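Local coordinates for protein bucandin (PDB 1F94) that is a three-finger krait neurotoxin that probably enhances presynaptic acetylcholine release, an activity not yet firmly established, at residues I46-W49 with N50-N53; K54-T58 with N59-T63. One frame throughout, in Å; residues are numbered along the deposited sequence.

Contact 1 (I46-W49 with N50-N53)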
# COMPACT_ATOMS: atom_id res chain seq x y z
N ILE A 46 0.26 5.63 9.83
CA ILE A 46 0.57 7.07 9.90
C ILE A 46 -0.70 7.87 9.68
O ILE A 46 -1.55 7.51 8.83
CB ILE A 46 1.64 7.48 8.82
CG1 ILE A 46 2.88 6.63 8.89
CG2 ILE A 46 1.94 8.96 8.87
CD1 ILE A 46 3.80 6.75 7.68
N ASP A 47 -0.87 8.95 10.45
CA ASP A 47 -1.99 9.86 10.24
C ASP A 47 -1.51 11.24 10.63
O ASP A 47 -1.85 11.78 11.69
CB ASP A 47 -3.20 9.41 11.03
CG ASP A 47 -4.51 10.10 10.68
OD1 ASP A 47 -5.45 10.03 11.47
OD2 ASP A 47 -4.68 10.72 9.58
N THR A 48 -0.81 11.93 9.77
CA THR A 48 -0.23 13.24 9.99
C THR A 48 -0.87 14.29 9.11
O THR A 48 -1.76 13.99 8.33
CB THR A 48 1.30 13.22 9.82
OG1 THR A 48 1.50 12.85 8.48
CG2 THR A 48 2.01 12.22 10.70
N TRP A 49 -0.35 15.51 9.15
CA TRP A 49 -0.93 16.57 8.34
C TRP A 49 -0.88 16.20 6.85
O TRP A 49 -1.76 16.62 6.08
CB TRP A 49 -0.19 17.91 8.60
CG TRP A 49 1.19 17.95 8.01
CD1 TRP A 49 2.36 17.47 8.52
CD2 TRP A 49 1.55 18.52 6.73
NE1 TRP A 49 3.40 17.71 7.67
CE2 TRP A 49 2.94 18.33 6.58
CE3 TRP A 49 0.82 19.15 5.74
CZ2 TRP A 49 3.61 18.75 5.45
CZ3 TRP A 49 1.52 19.58 4.61
CH2 TRP A 49 2.87 19.37 4.50
N ASN A 50 0.15 15.47 6.40
CA ASN A 50 0.37 15.21 5.00
C ASN A 50 0.27 13.71 4.58
O ASN A 50 0.19 13.48 3.35
CB ASN A 50 1.71 15.73 4.48
CG ASN A 50 2.92 15.19 5.18
OD1 ASN A 50 2.83 14.73 6.31
ND2 ASN A 50 4.07 15.29 4.53
N VAL A 51 0.27 12.79 5.49
CA VAL A 51 0.32 11.37 5.18
C VAL A 51 -0.71 10.59 5.95
O VAL A 51 -0.84 10.69 7.18
CB VAL A 51 1.71 10.76 5.37
CG1 VAL A 51 1.75 9.26 5.19
CG2 VAL A 51 2.73 11.46 4.43
N TYR A 52 -1.39 9.71 5.24
CA TYR A 52 -2.19 8.62 5.83
C TYR A 52 -1.56 7.32 5.34
O TYR A 52 -1.41 7.14 4.13
CB TYR A 52 -3.63 8.71 5.36
CG TYR A 52 -4.47 7.56 5.80
CD1 TYR A 52 -5.10 7.60 7.00
CD2 TYR A 52 -4.62 6.43 5.00
CE1 TYR A 52 -5.89 6.51 7.40
CE2 TYR A 52 -5.36 5.35 5.41
CZ TYR A 52 -5.98 5.41 6.63
OH TYR A 52 -6.74 4.32 6.96
N ASN A 53 -1.28 6.39 6.22
CA ASN A 53 -0.84 5.08 5.76
C ASN A 53 -1.55 4.03 6.61
O ASN A 53 -1.50 4.09 7.84
CB ASN A 53 0.67 4.89 5.88
CG ASN A 53 1.14 3.56 5.30
OD1 ASN A 53 0.89 3.24 4.15
ND2 ASN A 53 1.80 2.80 6.15
O HOH W 1 4.15 13.84 8.42
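Ile46 and Asn53 face each other as an antiparallel hydrogen-bonded pair, with Ile46 N donating to Asn53 O at 3.1 Å, while Asn53 N returns a bond of 2.9 Å to Ile46 O. This is the beta hairpin of the third finger of a three-finger toxin, a worked example of how a short strand is paired with the start of a longer one round a tight end. Asp47 and Tyr52 form the next, non-hydrogen-bonded pair, and beyond it Thr48 N reaches Val51 O at 2.9 Å, closing the loop. On the face that carries Ile46 and Asn53, the CG2 branch of Ile46 lies 3.7 Å from Val51 CG1. CG2 is directed there because it stands anti to the Ile46 backbone N, with CG1 beside that nitrogen (chi1 -53°). Trp27 of strand 23-29 adjoins Ile46, Val51 and Asn53. Asp47 and Tyr52 occupy the other face: OD2 approaches the ring at its edge near CD1, with carboxylate and ring planes 84° apart, while the charge of Asp47 is met by a salt bridge to Lys30. At the tip, the Asn50 amide is stacked on the Trp49 indole, their planes only 3° apart. Asn50 CB makes a CH-pi contact, 3.4 Å from the centroid of the six-membered Trp49 ring and almost on its normal. The side chains of Thr48 and Asn50 run alongside each other, and one water joins their oxygens: it sits 2.8 Å from Thr48 OG1 and donates a hydrogen bond of 2.6 Å to Asn50 OD1.

Contact 2 (K54-T58 with N59-T63)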
# COMPACT_ATOMS: atom_id res chain seq x y z
N LYS A 54 -2.07 3.04 5.92
CA LYS A 54 -2.76 1.89 6.51
C LYS A 54 -2.03 0.63 6.11
O LYS A 54 -1.57 0.50 4.96
CB LYS A 54 -4.20 1.86 6.06
CG LYS A 54 -5.03 0.74 6.60
CD LYS A 54 -6.50 0.63 6.36
CE LYS A 54 -7.04 -0.64 6.97
NZ LYS A 54 -6.95 -0.74 8.46
N CYS A 55 -1.99 -0.31 7.03
CA CYS A 55 -1.33 -1.59 6.87
C CYS A 55 -2.31 -2.76 6.98
O CYS A 55 -3.18 -2.72 7.83
CB CYS A 55 -0.24 -1.75 8.01
SG CYS A 55 0.95 -0.39 8.03
N CYS A 56 -2.14 -3.78 6.17
CA CYS A 56 -3.02 -4.96 6.27
C CYS A 56 -2.24 -6.16 5.86
O CYS A 56 -1.18 -6.05 5.19
CB CYS A 56 -4.32 -4.77 5.49
SG CYS A 56 -4.13 -4.43 3.73
N THR A 57 -2.66 -7.39 6.21
CA THR A 57 -1.84 -8.59 6.06
C THR A 57 -2.49 -9.72 5.28
O THR A 57 -2.05 -10.87 5.41
CB THR A 57 -1.38 -9.11 7.44
OG1 THR A 57 -2.51 -9.44 8.24
CG2 THR A 57 -0.56 -8.09 8.16
N THR A 58 -3.44 -9.45 4.41
CA THR A 58 -4.02 -10.50 3.58
C THR A 58 -4.02 -10.07 2.11
O THR A 58 -3.92 -8.94 1.74
CB THR A 58 -5.41 -10.93 4.02
OG1 THR A 58 -6.28 -9.77 3.96
CG2 THR A 58 -5.48 -11.38 5.46
N ASN A 59 -4.18 -11.12 1.27
CA ASN A 59 -4.09 -10.97 -0.16
C ASN A 59 -5.00 -9.85 -0.66
O ASN A 59 -6.18 -9.80 -0.41
CB ASN A 59 -4.48 -12.31 -0.79
CG ASN A 59 -4.31 -12.34 -2.29
OD1 ASN A 59 -5.24 -12.44 -3.09
ND2 ASN A 59 -3.08 -12.27 -2.67
N LEU A 60 -4.42 -8.92 -1.41
CA LEU A 60 -5.11 -7.84 -2.09
C LEU A 60 -5.98 -7.02 -1.15
O LEU A 60 -7.05 -6.52 -1.48
CB LEU A 60 -5.91 -8.38 -3.29
CG LEU A 60 -5.06 -9.04 -4.38
CD1 LEU A 60 -5.97 -9.59 -5.51
CD2 LEU A 60 -4.07 -8.06 -4.95
N CYS A 61 -5.50 -6.82 0.07
CA CYS A 61 -6.25 -6.15 1.13
C CYS A 61 -6.22 -4.63 1.01
O CYS A 61 -7.04 -3.94 1.61
CB CYS A 61 -5.80 -6.58 2.51
SG CYS A 61 -4.06 -6.29 2.92
N ASN A 62 -5.25 -4.06 0.28
CA ASN A 62 -5.05 -2.63 0.19
C ASN A 62 -5.88 -2.05 -0.96
O ASN A 62 -5.39 -1.52 -1.97
CB ASN A 62 -3.58 -2.27 0.05
CG ASN A 62 -2.88 -2.90 -1.13
OD1 ASN A 62 -3.29 -3.92 -1.67
ND2 ASN A 62 -1.75 -2.29 -1.50
N THR A 63 -7.21 -2.15 -0.88
CA THR A 63 -8.18 -1.62 -1.82
C THR A 63 -8.48 -0.12 -1.65
O THR A 63 -9.02 0.53 -2.55
CB THR A 63 -9.54 -2.35 -1.66
OG1 THR A 63 -9.96 -2.38 -0.27
CG2 THR A 63 -9.34 -3.78 -2.09
OXT THR A 63 -8.19 0.41 -0.55
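Cys56 and Cys61 are joined through their sulfurs, and the link is easily followed outward from Cys56 CB. Cys56 CB, directed toward 59-63, lies 3.8 Å from Cys61 CB. One bond further on, Cys56 SG is covalently bound to Cys61 SG at 2.0 Å. Both cysteines hold their sulfur between the backbone N and the carbonyl carbon (chi1 near 60° in each), and the torsion about the S-S bond is 93°, close to the value at which a disulfide is relaxed. Cys56 SG also approaches the backbone of the residue after Cys61, coming within 3.6 Å of Asn62 N. Such a bridge shows how a few residues at the end of a strand can be tied into a small ring: here it spans the loop that follows strand 51-56, in the disulfide-rich core from which the loops of a three-finger toxin extend. Within the ring the chain reverses through a type II beta turn from Thr58 to Cys61. The turn's bond, from Cys61 N to Thr58 O, is weak, and the place of Thr58 O is less certain; the covalent bridge closes the ring. Thr58 OG1 lies 3.5 Å from Cys61 CB, bringing the threonine side chain alongside the second cysteine. Cys24 of strand 23-29 touches both Cys56 and Cys61, placing the bridge against the neighbouring strand. Past the disulfide, Asn62 is the centre of an inverse gamma turn, and its buried amide uses both ends: OD1 accepts from the backbone N of Tyr4, and ND2 donates to Tyr25 O.

Contacts 1 and 2 follow one another along the chain and share strand 51-56, with their centres about 17 Å apart. Contact 1 is the outlying one, its centre about 13 Å from the centre of the chain, against about 7 Å for contact 2; apart from the chain link between Asn53 and Lys54, the two do not meet. The strand thus runs from the tip of the third finger into the disulfide-rich core. Backbone hydrogen bonds to strand 23-29 accompany it, from Tyr52 with Leu28 to Lys54 with Lys26 and Cys56 with Cys24. Next to Cys56, within contact 2, Cys55 is disulfide-bonded to Cys43, tying the strand's far end to the chain ahead of strand 46-47.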